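Local coordinates for endoglucanase A (Clostridium longisporum, PDB 6Q1I), which hydrolyses internal beta-1,4-glucosidic linkages in barley beta-glucan, lichenan and carboxymethylcellulose, and also xylan, through this family 5 glycoside hydrolase domain, at residues Ile74-Gly79 with Glu90-Arg95; Ser191-Gly196 with Arg202-Pro207; Asp267-Thr272 with Val280-Phe285. One frame throughout, in Å; residues are numbered along the deposited sequence.

Contact 1: Ile74-Gly79 with Glu90-Arg95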
ATOM      1  N   ILE A  74      -4.125   4.135  -3.521  1.00  7.13           N
ATOM      2  CA  ILE A  74      -5.571   4.107  -3.299  0.63  7.52           C
ATOM      3  C   ILE A  74      -5.907   2.705  -2.805  1.00  7.07           C
ATOM      4  O   ILE A  74      -6.287   1.828  -3.600  1.00  7.62           O
ATOM      5  CB  ILE A  74      -6.348   4.475  -4.575  0.63  7.73           C
ATOM      6  CG1 ILE A  74      -5.893   5.841  -5.099  0.63  8.03           C
ATOM      7  CG2 ILE A  74      -7.861   4.468  -4.311  0.63  8.57           C
ATOM      8  CD1 ILE A  74      -6.514   6.228  -6.427  0.63  9.44           C
ATOM      9  N   PRO A  75      -5.773   2.434  -1.512  1.00  6.55           N
ATOM     10  CA  PRO A  75      -6.131   1.104  -1.007  1.00  6.72           C
ATOM     11  C   PRO A  75      -7.630   0.903  -1.187  1.00  7.38           C
ATOM     12  O   PRO A  75      -8.427   1.789  -0.873  1.00  7.76           O
ATOM     13  CB  PRO A  75      -5.701   1.160   0.461  1.00  7.31           C
ATOM     14  CG  PRO A  75      -5.803   2.622   0.822  1.00  7.63           C
ATOM     15  CD  PRO A  75      -5.378   3.353  -0.428  1.00  7.16           C
ATOM     16  N   THR A  76      -8.010  -0.243  -1.747  1.00  7.33           N
ATOM     17  CA  THR A  76      -9.394  -0.479  -2.145  1.00  7.09           C
ATOM     18  C   THR A  76      -9.803  -1.884  -1.737  1.00  6.95           C
ATOM     19  O   THR A  76      -9.126  -2.857  -2.089  1.00  7.45           O
ATOM     20  CB  THR A  76      -9.563  -0.290  -3.658  1.00  7.54           C
ATOM     21  OG1 THR A  76      -9.136   1.026  -4.026  1.00  8.14           O
ATOM     22  CG2 THR A  76     -11.013  -0.451  -4.069  1.00  7.97           C
ATOM     23  N   THR A  77     -10.897  -1.988  -0.981  1.00  7.10           N
ATOM     24  CA  THR A  77     -11.453  -3.273  -0.554  1.00  7.78           C
ATOM     25  C   THR A  77     -12.637  -3.604  -1.453  1.00  7.21           C
ATOM     26  O   THR A  77     -13.576  -2.806  -1.569  1.00  8.67           O
ATOM     27  CB  THR A  77     -11.837  -3.229   0.924  1.00  7.81           C
ATOM     28  OG1 THR A  77     -10.637  -3.047   1.692  1.00  8.24           O
ATOM     29  CG2 THR A  77     -12.549  -4.516   1.360  1.00  9.16           C
ATOM     30  N   TRP A  78     -12.570  -4.755  -2.129  1.00  8.07           N
ATOM     31  CA  TRP A  78     -13.483  -5.073  -3.220  1.00  8.39           C
ATOM     32  C   TRP A  78     -14.520  -6.138  -2.890  1.00  8.46           C
ATOM     33  O   TRP A  78     -15.580  -6.161  -3.524  1.00  9.55           O
ATOM     34  CB  TRP A  78     -12.705  -5.556  -4.454  1.00  8.04           C
ATOM     35  CG  TRP A  78     -11.684  -4.610  -5.000  1.00  7.62           C
ATOM     36  CD1 TRP A  78     -10.390  -4.506  -4.597  1.00  7.87           C
ATOM     37  CD2 TRP A  78     -11.845  -3.660  -6.067  1.00  8.13           C
ATOM     38  NE1 TRP A  78      -9.738  -3.558  -5.334  1.00  8.22           N
ATOM     39  CE2 TRP A  78     -10.610  -3.010  -6.235  1.00  7.89           C
ATOM     40  CE3 TRP A  78     -12.915  -3.282  -6.879  1.00  9.14           C
ATOM     41  CZ2 TRP A  78     -10.411  -2.018  -7.190  1.00  8.27           C
ATOM     42  CZ3 TRP A  78     -12.711  -2.303  -7.828  1.00  9.45           C
ATOM     43  CH2 TRP A  78     -11.477  -1.678  -7.974  1.00  9.02           C
ATOM     44  N   GLY A  79     -14.237  -7.038  -1.948  1.00  9.48           N
ATOM     45  CA  GLY A  79     -15.061  -8.230  -1.808  1.00 10.47           C
ATOM     46  C   GLY A  79     -16.528  -7.943  -1.534  1.00 10.77           C
ATOM     47  O   GLY A  79     -17.409  -8.656  -2.022  1.00 12.17           O
ATOM     48  N   GLU A  90     -21.207  -1.974 -10.605  1.00 13.39           N
ATOM     49  CA  GLU A  90     -20.669  -1.011 -11.555  1.00 14.43           C
ATOM     50  C   GLU A  90     -20.535   0.380 -10.958  1.00 12.44           C
ATOM     51  O   GLU A  90     -19.624   1.125 -11.332  1.00 12.35           O
ATOM     52  CB  GLU A  90     -21.554  -0.960 -12.793  1.00 18.83           C
ATOM     53  CG  GLU A  90     -21.280  -2.115 -13.725  1.00 27.21           C
ATOM     54  CD  GLU A  90     -22.442  -2.407 -14.629  1.00 33.81           C
ATOM     55  OE1 GLU A  90     -23.266  -1.497 -14.827  1.00 36.34           O
ATOM     56  OE2 GLU A  90     -22.536  -3.549 -15.129  1.00 37.11           O
ATOM     57  N   GLU A  91     -21.429   0.760 -10.046  1.00 11.90           N
ATOM     58  CA  GLU A  91     -21.281   2.048  -9.382  1.00 11.28           C
ATOM     59  C   GLU A  91     -20.018   2.091  -8.529  1.00  9.93           C
ATOM     60  O   GLU A  91     -19.350   3.130  -8.453  1.00 10.21           O
ATOM     61  CB  GLU A  91     -22.529   2.369  -8.569  1.00 15.51           C
ATOM     62  CG  GLU A  91     -23.723   2.782  -9.431  1.00 20.72           C
ATOM     63  CD  GLU A  91     -23.487   4.085 -10.217  1.00 27.37           C
ATOM     64  OE1 GLU A  91     -22.903   5.046  -9.664  1.00 29.92           O
ATOM     65  OE2 GLU A  91     -23.894   4.149 -11.398  1.00 33.04           O
ATOM     66  N   TRP A  92     -19.663   0.966  -7.888  1.00 10.31           N
ATOM     67  CA  TRP A  92     -18.410   0.903  -7.143  1.00  9.63           C
ATOM     68  C   TRP A  92     -17.219   1.145  -8.060  1.00  8.79           C
ATOM     69  O   TRP A  92     -16.352   1.977  -7.773  1.00  9.47           O
ATOM     70  CB  TRP A  92     -18.279  -0.448  -6.438  1.00  9.46           C
ATOM     71  CG  TRP A  92     -16.991  -0.551  -5.677  1.00  8.85           C
ATOM     72  CD1 TRP A  92     -15.914  -1.323  -5.986  1.00  8.47           C
ATOM     73  CD2 TRP A  92     -16.636   0.180  -4.495  1.00  8.78           C
ATOM     74  NE1 TRP A  92     -14.912  -1.126  -5.062  1.00  9.58           N
ATOM     75  CE2 TRP A  92     -15.333  -0.205  -4.138  1.00  8.81           C
ATOM     76  CE3 TRP A  92     -17.300   1.122  -3.700  1.00  9.40           C
ATOM     77  CZ2 TRP A  92     -14.682   0.316  -3.017  1.00  9.23           C
ATOM     78  CZ3 TRP A  92     -16.647   1.645  -2.607  1.00  9.45           C
ATOM     79  CH2 TRP A  92     -15.358   1.238  -2.270  1.00  8.68           C
ATOM     80  N   VAL A  93     -17.159   0.416  -9.170  1.00  9.98           N
ATOM     81  CA  VAL A  93     -16.055   0.600 -10.107  1.00  9.86           C
ATOM     82  C   VAL A  93     -15.988   2.050 -10.569  1.00  8.90           C
ATOM     83  O   VAL A  93     -14.903   2.633 -10.669  1.00 10.06           O
ATOM     84  CB  VAL A  93     -16.187  -0.377 -11.289  1.00 10.88           C
ATOM     85  CG1 VAL A  93     -15.117  -0.103 -12.341  1.00 12.41           C
ATOM     86  CG2 VAL A  93     -16.104  -1.804 -10.797  1.00 12.75           C
ATOM     87  N   LYS A  94     -17.143   2.651 -10.868  1.00  9.85           N
ATOM     88  CA  LYS A  94     -17.167   4.037 -11.330  1.00 10.97           C
ATOM     89  C   LYS A  94     -16.599   4.995 -10.281  1.00  9.86           C
ATOM     90  O   LYS A  94     -15.894   5.955 -10.625  1.00  9.83           O
ATOM     91  CB  LYS A  94     -18.605   4.417 -11.692  1.00 13.11           C
ATOM     92  CG  LYS A  94     -18.795   5.797 -12.274  1.00 20.34           C
ATOM     93  CD  LYS A  94     -20.236   6.006 -12.748  1.00 24.30           C
ATOM     94  CE  LYS A  94     -20.368   7.303 -13.534  1.00 29.43           C
ATOM     95  NZ  LYS A  94     -21.408   7.210 -14.592  1.00 33.55           N
ATOM     96  N   ARG A  95     -16.894   4.761  -8.999  1.00  9.19           N
ATOM     97  CA  ARG A  95     -16.374   5.646  -7.957  1.00  8.82           C
ATOM     98  C   ARG A  95     -14.870   5.469  -7.778  1.00  8.31           C
ATOM     99  O   ARG A  95     -14.133   6.455  -7.658  1.00  9.07           O
ATOM    100  CB  ARG A  95     -17.113   5.420  -6.640  1.00  9.65           C
ATOM    101  CG  ARG A  95     -16.583   6.274  -5.488  1.00 10.05           C
ATOM    102  CD  ARG A  95     -16.736   7.771  -5.754  1.00  9.95           C
ATOM    103  NE  ARG A  95     -16.111   8.546  -4.692  1.00  9.85           N
ATOM    104  CZ  ARG A  95     -15.697   9.800  -4.805  1.00 11.02           C
ATOM    105  NH1 ARG A  95     -15.878  10.480  -5.933  1.00 12.15           N
ATOM    106  NH2 ARG A  95     -15.093  10.368  -3.772  1.00 11.36           N
TER
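W78 and W92 mark the nearest backbone approach between the loop 74-79 and the first turns of helix 90-105, their CA atoms 8.7 Å apart, so the gap is bridged mainly by side chains. The two indoles meet in an offset edge-to-face (T-shaped) pair, with the edge of W92 directed at the face of W78. The centroid of the six-membered ring of W78 lies 5.2 Å from that of the five-membered ring of W92, and the planes stand at 88°. The pyrrole side of W92 does the touching: its NE1 comes within 3.5 Å of W78 CE3, while CD1 lies 3.7 Å from the same carbon. With CG anti to the backbone N (chi1 179°), W92 extends from the helix toward the loop. Its benzene side carries on to the preceding loop residues, where CZ2 sits 3.9 Å from T76 CG2 at the ring edge and 3.6 Å from T77 O. T76 CG2 also lies over one face of W78. The threonine hydroxyl turns back within the loop, OG1 donating to I74 O (3.0 Å) from above the carbonyl plane. Outside the pair, W78 NE1 is bonded to N113 O, and H81 stacks on W92. The arrangement belongs to a beta-alpha unit of the TIM barrel.

Contact 2: Ser191-Gly196 with Arg202-Pro207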
ATOM      1  N   SER A 191      -4.038 -13.157 -14.445  1.00  9.86           N
ATOM      2  CA  SER A 191      -5.308 -12.567 -14.855  1.00  9.73           C
ATOM      3  C   SER A 191      -5.131 -11.150 -15.388  1.00 10.01           C
ATOM      4  O   SER A 191      -5.780 -10.770 -16.370  1.00 11.49           O
ATOM      5  CB  SER A 191      -6.297 -12.606 -13.694  1.00 11.60           C
ATOM      6  OG  SER A 191      -6.612 -13.946 -13.356  1.00 12.33           O
ATOM      7  N   ILE A 192      -4.260 -10.356 -14.758  1.00  9.59           N
ATOM      8  CA  ILE A 192      -3.975  -9.009 -15.254  1.00  9.19           C
ATOM      9  C   ILE A 192      -3.407  -9.086 -16.667  1.00  9.70           C
ATOM     10  O   ILE A 192      -3.894  -8.434 -17.597  1.00 11.07           O
ATOM     11  CB  ILE A 192      -3.008  -8.283 -14.294  1.00  9.29           C
ATOM     12  CG1 ILE A 192      -3.675  -7.981 -12.942  1.00  9.11           C
ATOM     13  CG2 ILE A 192      -2.465  -7.019 -14.933  1.00  9.88           C
ATOM     14  CD1 ILE A 192      -2.694  -7.651 -11.826  1.00  9.07           C
ATOM     15  N   ARG A 193      -2.376  -9.913 -16.852  1.00 10.28           N
ATOM     16  CA  ARG A 193      -1.693  -9.986 -18.140  1.00 10.79           C
ATOM     17  C   ARG A 193      -2.611 -10.504 -19.241  1.00 11.43           C
ATOM     18  O   ARG A 193      -2.511 -10.070 -20.388  1.00 13.01           O
ATOM     19  CB  ARG A 193      -0.461 -10.892 -18.032  1.00 10.90           C
ATOM     20  CG  ARG A 193       0.618 -10.410 -17.071  1.00 11.07           C
ATOM     21  CD  ARG A 193       1.234  -9.100 -17.535  1.00 13.64           C
ATOM     22  NE  ARG A 193       2.317  -8.646 -16.668  1.00 12.46           N
ATOM     23  CZ  ARG A 193       2.427  -7.418 -16.156  1.00 11.42           C
ATOM     24  NH1 ARG A 193       1.522  -6.480 -16.398  1.00 11.45           N
ATOM     25  NH2 ARG A 193       3.460  -7.131 -15.388  1.00 11.81           N
ATOM     26  N   LYS A 194      -3.506 -11.436 -18.909  1.00 11.52           N
ATOM     27  CA  LYS A 194      -4.396 -12.033 -19.897  1.00 12.23           C
ATOM     28  C   LYS A 194      -5.339 -11.014 -20.528  1.00 12.58           C
ATOM     29  O   LYS A 194      -5.808 -11.236 -21.647  1.00 15.81           O
ATOM     30  CB  LYS A 194      -5.200 -13.144 -19.217  1.00 13.82           C
ATOM     31  CG  LYS A 194      -6.035 -14.006 -20.139  1.00 17.48           C
ATOM     32  CD  LYS A 194      -6.781 -15.043 -19.312  1.00 20.11           C
ATOM     33  CE  LYS A 194      -7.482 -16.064 -20.182  1.00 24.03           C
ATOM     34  NZ  LYS A 194      -8.134 -17.094 -19.337  1.00 27.05           N
ATOM     35  N   THR A 195      -5.623  -9.895 -19.854  1.00 12.26           N
ATOM     36  CA  THR A 195      -6.509  -8.887 -20.434  1.00 12.52           C
ATOM     37  C   THR A 195      -5.855  -8.094 -21.560  1.00 14.46           C
ATOM     38  O   THR A 195      -6.566  -7.406 -22.295  1.00 16.10           O
ATOM     39  CB  THR A 195      -7.062  -7.927 -19.368  1.00 11.84           C
ATOM     40  OG1 THR A 195      -6.010  -7.134 -18.806  1.00 12.32           O
ATOM     41  CG2 THR A 195      -7.789  -8.698 -18.271  1.00 12.84           C
ATOM     42  N   GLY A 196      -4.535  -8.158 -21.712  1.00 14.84           N
ATOM     43  CA  GLY A 196      -3.886  -7.601 -22.886  1.00 15.21           C
ATOM     44  C   GLY A 196      -3.709  -6.093 -22.849  1.00 14.83           C
ATOM     45  O   GLY A 196      -3.850  -5.427 -21.819  1.00 14.13           O
ATOM     46  N   ARG A 202       2.066  -3.359 -17.796  1.00 11.82           N
ATOM     47  CA  ARG A 202       1.888  -2.516 -16.619  1.00 10.61           C
ATOM     48  C   ARG A 202       2.671  -3.070 -15.439  1.00 10.29           C
ATOM     49  O   ARG A 202       2.673  -4.274 -15.182  1.00 10.44           O
ATOM     50  CB  ARG A 202       0.401  -2.476 -16.252  1.00 11.50           C
ATOM     51  CG  ARG A 202       0.066  -1.471 -15.145  1.00 12.09           C
ATOM     52  CD  ARG A 202      -1.425  -1.410 -14.795  1.00 12.17           C
ATOM     53  NE  ARG A 202      -2.233  -1.233 -15.990  1.00 11.10           N
ATOM     54  CZ  ARG A 202      -2.325  -0.102 -16.679  1.00 10.08           C
ATOM     55  NH1 ARG A 202      -1.690   0.994 -16.276  1.00  9.58           N
ATOM     56  NH2 ARG A 202      -3.051  -0.071 -17.784  1.00  9.95           N
ATOM     57  N   ALA A 203       3.301  -2.176 -14.687  1.00 10.65           N
ATOM     58  CA  ALA A 203       3.979  -2.595 -13.471  1.00 10.23           C
ATOM     59  C   ALA A 203       2.970  -3.159 -12.483  1.00  9.33           C
ATOM     60  O   ALA A 203       1.892  -2.585 -12.271  1.00 10.32           O
ATOM     61  CB  ALA A 203       4.699  -1.401 -12.847  1.00 11.14           C
ATOM     62  N   VAL A 204       3.338  -4.273 -11.853  1.00  9.06           N
ATOM     63  CA  VAL A 204       2.486  -4.941 -10.876  1.00  8.63           C
ATOM     64  C   VAL A 204       3.286  -5.195  -9.608  1.00  7.96           C
ATOM     65  O   VAL A 204       4.274  -5.939  -9.632  1.00  9.01           O
ATOM     66  CB  VAL A 204       1.888  -6.249 -11.421  1.00  9.60           C
ATOM     67  CG1 VAL A 204       1.056  -6.941 -10.335  1.00  9.64           C
ATOM     68  CG2 VAL A 204       1.042  -5.990 -12.658  1.00  9.58           C
ATOM     69  N   MET A 205       2.868  -4.568  -8.513  1.00  7.67           N
ATOM     70  CA  MET A 205       3.378  -4.835  -7.180  1.00  6.91           C
ATOM     71  C   MET A 205       2.690  -6.059  -6.588  1.00  7.23           C
ATOM     72  O   MET A 205       1.503  -6.303  -6.830  1.00  8.16           O
ATOM     73  CB  MET A 205       3.085  -3.638  -6.271  1.00  7.80           C
ATOM     74  CG  MET A 205       3.946  -2.432  -6.549  1.00  7.78           C
ATOM     75  SD  MET A 205       3.458  -0.909  -5.707  1.00  9.17           S
ATOM     76  CE  MET A 205       3.465  -1.441  -4.010  1.00  9.54           C
ATOM     77  N   MET A 206       3.447  -6.828  -5.801  1.00  7.33           N
ATOM     78  CA  MET A 206       2.875  -7.961  -5.088  1.00  7.36           C
ATOM     79  C   MET A 206       3.629  -8.146  -3.785  1.00  6.89           C
ATOM     80  O   MET A 206       4.858  -7.965  -3.760  1.00  7.76           O
ATOM     81  CB  MET A 206       2.919  -9.254  -5.902  1.00  9.95           C
ATOM     82  CG  MET A 206       4.274  -9.616  -6.462  1.00 11.34           C
ATOM     83  SD  MET A 206       4.206 -10.987  -7.624  1.00 14.16           S
ATOM     84  CE  MET A 206       3.005 -10.426  -8.753  1.00 12.66           C
ATOM     85  N   PRO A 207       2.933  -8.471  -2.697  1.00  6.99           N
ATOM     86  CA  PRO A 207       3.571  -8.479  -1.381  1.00  6.46           C
ATOM     87  C   PRO A 207       4.156  -9.821  -0.972  1.00  7.14           C
ATOM     88  O   PRO A 207       3.783 -10.889  -1.470  1.00  7.52           O
ATOM     89  CB  PRO A 207       2.405  -8.143  -0.440  1.00  7.50           C
ATOM     90  CG  PRO A 207       1.225  -8.778  -1.120  1.00  7.49           C
ATOM     91  CD  PRO A 207       1.464  -8.574  -2.591  1.00  6.58           C
TER
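The carbonyl oxygen R202 O is gripped by both terminal nitrogens of R193, an end-on two-nitrogen hold on a single acceptor. NH1 of R193 reaches R202 O at 2.8 Å, in the carbonyl plane and on a lone pair, with an N-H...O angle of 151°. The second bond, from R193 NH2 to R202 O, is 3.0 Å long and more bent (139°), its donor tilted from the carbonyl plane. The oxygen itself lies almost in the guanidinium plane, and the two bonds, with the D226 salt bridge at NE, limit how that flat group can turn. A bend in the arginine chain at chi2 (-64°) helps carry the group from the helix flank to the strand. V204 meets the same guanidinium obliquely, its CG2 3.8 Å from R193 NH1. The other branch of V204, CG1, points tip to tip at I192 CD1 across 4.1 Å, where helix 175-194 packs on the barrel wall. Within 191-196, I192 O accepts from T195 OG1 at 2.8 Å and from T195 N at 3.2 Å. R193 NH1 also bonds N199 O, while R202 turns its own guanidinium to N199 and to carbonyls including Y149 O. The chemistry implies that the partly exposed charge of R193 is probably stabilised by D226 and by main-chain oxygens, with the guanidinium tying the entry of strand 204-208 to the preceding helix.

Contact 3: Asp267-Thr272 with Val280-Phe285. Unlike the reference sequence in segment 280-285: Q284 (reference Glu).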
ATOM      1  N   ASP A 267      18.742  -1.466   3.560  1.00  9.40           N
ATOM      2  CA  ASP A 267      19.684  -2.247   2.761  1.00 10.64           C
ATOM      3  C   ASP A 267      19.148  -3.658   2.513  1.00  9.71           C
ATOM      4  O   ASP A 267      19.270  -4.195   1.406  1.00 11.33           O
ATOM      5  CB  ASP A 267      21.041  -2.360   3.470  1.00 11.90           C
ATOM      6  CG  ASP A 267      21.892  -1.101   3.378  1.00 15.42           C
ATOM      7  OD1 ASP A 267      21.578  -0.184   2.593  1.00 17.13           O
ATOM      8  OD2 ASP A 267      22.907  -1.061   4.107  1.00 18.04           O
ATOM      9  N   SER A 268      18.575  -4.285   3.544  1.00  9.47           N
ATOM     10  CA  SER A 268      18.068  -5.645   3.377  1.00 10.22           C
ATOM     11  C   SER A 268      16.940  -5.700   2.350  1.00  9.60           C
ATOM     12  O   SER A 268      16.860  -6.650   1.562  1.00 10.08           O
ATOM     13  CB  SER A 268      17.639  -6.248   4.720  1.00 11.08           C
ATOM     14  OG  SER A 268      16.339  -5.824   5.112  1.00 11.48           O
ATOM     15  N   TYR A 269      16.085  -4.676   2.309  1.00  8.95           N
ATOM     16  CA  TYR A 269      15.030  -4.645   1.300  1.00  9.41           C
ATOM     17  C   TYR A 269      15.624  -4.471  -0.093  1.00 10.36           C
ATOM     18  O   TYR A 269      15.320  -5.240  -1.013  1.00 10.61           O
ATOM     19  CB  TYR A 269      14.041  -3.515   1.590  1.00  9.57           C
ATOM     20  CG  TYR A 269      13.350  -3.568   2.943  1.00  9.80           C
ATOM     21  CD1 TYR A 269      13.245  -4.758   3.666  1.00 10.15           C
ATOM     22  CD2 TYR A 269      12.819  -2.421   3.505  1.00 10.79           C
ATOM     23  CE1 TYR A 269      12.617  -4.795   4.900  1.00 10.50           C
ATOM     24  CE2 TYR A 269      12.177  -2.451   4.734  1.00 10.55           C
ATOM     25  CZ  TYR A 269      12.087  -3.637   5.430  1.00 10.20           C
ATOM     26  OH  TYR A 269      11.460  -3.673   6.657  1.00 12.05           O
ATOM     27  N   LEU A 270      16.472  -3.457  -0.268  1.00  9.79           N
ATOM     28  CA  LEU A 270      17.077  -3.214  -1.571  1.00 10.33           C
ATOM     29  C   LEU A 270      17.788  -4.459  -2.066  1.00 10.39           C
ATOM     30  O   LEU A 270      17.541  -4.945  -3.182  1.00 10.77           O
ATOM     31  CB  LEU A 270      18.082  -2.069  -1.453  1.00 11.31           C
ATOM     32  CG  LEU A 270      18.969  -1.844  -2.679  1.00 13.02           C
ATOM     33  CD1 LEU A 270      18.118  -1.449  -3.875  1.00 13.79           C
ATOM     34  CD2 LEU A 270      20.019  -0.795  -2.388  1.00 13.64           C
ATOM     35  N   ASN A 271      18.677  -4.994  -1.236  1.00 10.73           N
ATOM     36  CA  ASN A 271      19.608  -6.004  -1.707  1.00 11.57           C
ATOM     37  C   ASN A 271      18.933  -7.360  -1.854  1.00 11.40           C
ATOM     38  O   ASN A 271      19.252  -8.111  -2.782  1.00 12.92           O
ATOM     39  CB  ASN A 271      20.823  -6.079  -0.779  1.00 13.24           C
ATOM     40  CG  ASN A 271      21.624  -4.774  -0.741  1.00 14.93           C
ATOM     41  OD1 ASN A 271      21.483  -3.916  -1.604  1.00 17.87           O
ATOM     42  ND2 ASN A 271      22.457  -4.626   0.272  1.00 14.81           N
ATOM     43  N   THR A 272      17.991  -7.695  -0.973  1.00 11.34           N
ATOM     44  CA  THR A 272      17.311  -8.975  -1.110  1.00 10.92           C
ATOM     45  C   THR A 272      16.480  -8.999  -2.383  1.00 10.50           C
ATOM     46  O   THR A 272      16.552  -9.952  -3.166  1.00 11.34           O
ATOM     47  CB  THR A 272      16.426  -9.272   0.102  1.00 11.50           C
ATOM     48  OG1 THR A 272      17.218  -9.327   1.292  1.00 12.07           O
ATOM     49  CG2 THR A 272      15.729 -10.613  -0.084  1.00 12.21           C
ATOM     50  N   VAL A 280      11.719  -2.789  -5.255  1.00  8.25           N
ATOM     51  CA  VAL A 280      10.862  -2.851  -4.078  1.00  8.44           C
ATOM     52  C   VAL A 280      10.260  -1.476  -3.810  1.00  7.61           C
ATOM     53  O   VAL A 280      10.929  -0.448  -3.954  1.00  8.21           O
ATOM     54  CB  VAL A 280      11.612  -3.417  -2.846  1.00  8.41           C
ATOM     55  CG1 VAL A 280      12.862  -2.600  -2.518  1.00 10.67           C
ATOM     56  CG2 VAL A 280      10.690  -3.521  -1.641  1.00  9.35           C
ATOM     57  N   VAL A 281       8.988  -1.466  -3.420  1.00  7.11           N
ATOM     58  CA  VAL A 281       8.288  -0.271  -2.968  1.00  6.78           C
ATOM     59  C   VAL A 281       7.813  -0.525  -1.545  1.00  6.34           C
ATOM     60  O   VAL A 281       7.210  -1.567  -1.262  1.00  7.34           O
ATOM     61  CB  VAL A 281       7.091   0.057  -3.879  1.00  7.37           C
ATOM     62  CG1 VAL A 281       6.144   1.063  -3.219  1.00  8.07           C
ATOM     63  CG2 VAL A 281       7.560   0.551  -5.245  1.00  9.44           C
ATOM     64  N   ILE A 282       8.069   0.430  -0.657  1.00  6.36           N
ATOM     65  CA  ILE A 282       7.519   0.414   0.696  1.00  6.67           C
ATOM     66  C   ILE A 282       6.156   1.101   0.603  1.00  6.81           C
ATOM     67  O   ILE A 282       6.054   2.333   0.626  1.00  7.75           O
ATOM     68  CB  ILE A 282       8.451   1.093   1.700  1.00  7.04           C
ATOM     69  CG1 ILE A 282       9.778   0.336   1.787  1.00  7.64           C
ATOM     70  CG2 ILE A 282       7.799   1.157   3.072  1.00  8.84           C
ATOM     71  CD1 ILE A 282      10.870   1.065   2.539  1.00  8.77           C
ATOM     72  N   GLY A 283       5.093   0.301   0.471  1.00  6.67           N
ATOM     73  CA  GLY A 283       3.781   0.853   0.196  1.00  6.24           C
ATOM     74  C   GLY A 283       3.058   1.429   1.388  1.00  6.54           C
ATOM     75  O   GLY A 283       2.040   2.108   1.204  1.00  6.62           O
ATOM     76  N   GLN A 284       3.555   1.167   2.598  1.00  6.84           N
ATOM     77  CA  GLN A 284       3.051   1.783   3.823  1.00  6.68           C
ATOM     78  C   GLN A 284       4.207   1.966   4.792  1.00  5.90           C
ATOM     79  O   GLN A 284       4.971   1.026   5.033  1.00  7.11           O
ATOM     80  CB  GLN A 284       1.982   0.928   4.522  1.00  6.96           C
ATOM     81  CG  GLN A 284       0.722   0.669   3.706  1.00  6.80           C
ATOM     82  CD  GLN A 284      -0.362  -0.132   4.415  1.00  7.69           C
ATOM     83  OE1 GLN A 284      -1.285  -0.629   3.783  1.00  7.91           O
ATOM     84  NE2 GLN A 284      -0.270  -0.228   5.712  1.00  6.19           N
ATOM     85  N   PHE A 285       4.303   3.164   5.369  1.00  6.53           N
ATOM     86  CA  PHE A 285       5.128   3.442   6.540  1.00  6.78           C
ATOM     87  C   PHE A 285       4.497   4.626   7.260  1.00  7.30           C
ATOM     88  O   PHE A 285       3.519   5.210   6.788  1.00  7.71           O
ATOM     89  CB  PHE A 285       6.608   3.675   6.192  1.00  7.34           C
ATOM     90  CG  PHE A 285       6.932   5.062   5.692  1.00  7.39           C
ATOM     91  CD1 PHE A 285       6.436   5.522   4.487  1.00  8.19           C
ATOM     92  CD2 PHE A 285       7.778   5.888   6.413  1.00  8.71           C
ATOM     93  CE1 PHE A 285       6.749   6.801   4.019  1.00  8.31           C
ATOM     94  CE2 PHE A 285       8.094   7.160   5.948  1.00  9.36           C
ATOM     95  CZ  PHE A 285       7.584   7.607   4.750  1.00  8.91           C
TER
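Helix 256-275 and strand 280-285 form an alpha-beta step of the TIM barrel, in which the chain descends the outer helix and returns through the wall. Their local axes approach to 9.1 Å, and their directions differ by 141°. Y269 faces the strand and supplies most of the helix side. With CG anti to its carbonyl carbon (chi1 -58°), its ring runs beside the strand, and CD2 lies 4.1 Å from I282 CD1. That methyl approaches the ring obliquely, and the two side chains cross at about a right angle. Nearer the start of the strand, V280 uses its CG1 branch, 3.9 Å from Y269 O and 4.4 Å from Y269 CB. The same methyl comes within 4.3 Å of L270 N, so it rests largely on helix backbone, while the CB of L270 points away from the strand. One turn is reinforced within the helix: S268 O accepts from T272 OG1 at 2.7 Å as well as from T272 N. Q284, a changed residue at the position assigned by similarity to the nucleophile, takes no part in this packing; its OE1 accepts from R73 NH1. No hydrogen bond links the two segments, which implies that they are held by van der Waals contact, methyls against a ring and helix backbone.

In the fold
The three contacts follow one another in series along the chain, all within the family 5 catalytic domain, whose core is a closed eight-stranded parallel barrel. Contact 1 joins the loop after strand 71-74 to helix 90-105; contacts 2 and 3 join strands 204-208 and 280-285 to their preceding helices. Contacts 1 and 3 lie on opposite sides of the chain's centre, their own centres about 27 Å apart. The centre of contact 2 is about 18 Å from that of contact 1 and about 20 Å from that of contact 3, which it touches by side-chain packing, M205 CE to V281 CG1 at 3.8 Å. Strand 280-285 also carries Q284, the changed residue at the probable nucleophile position.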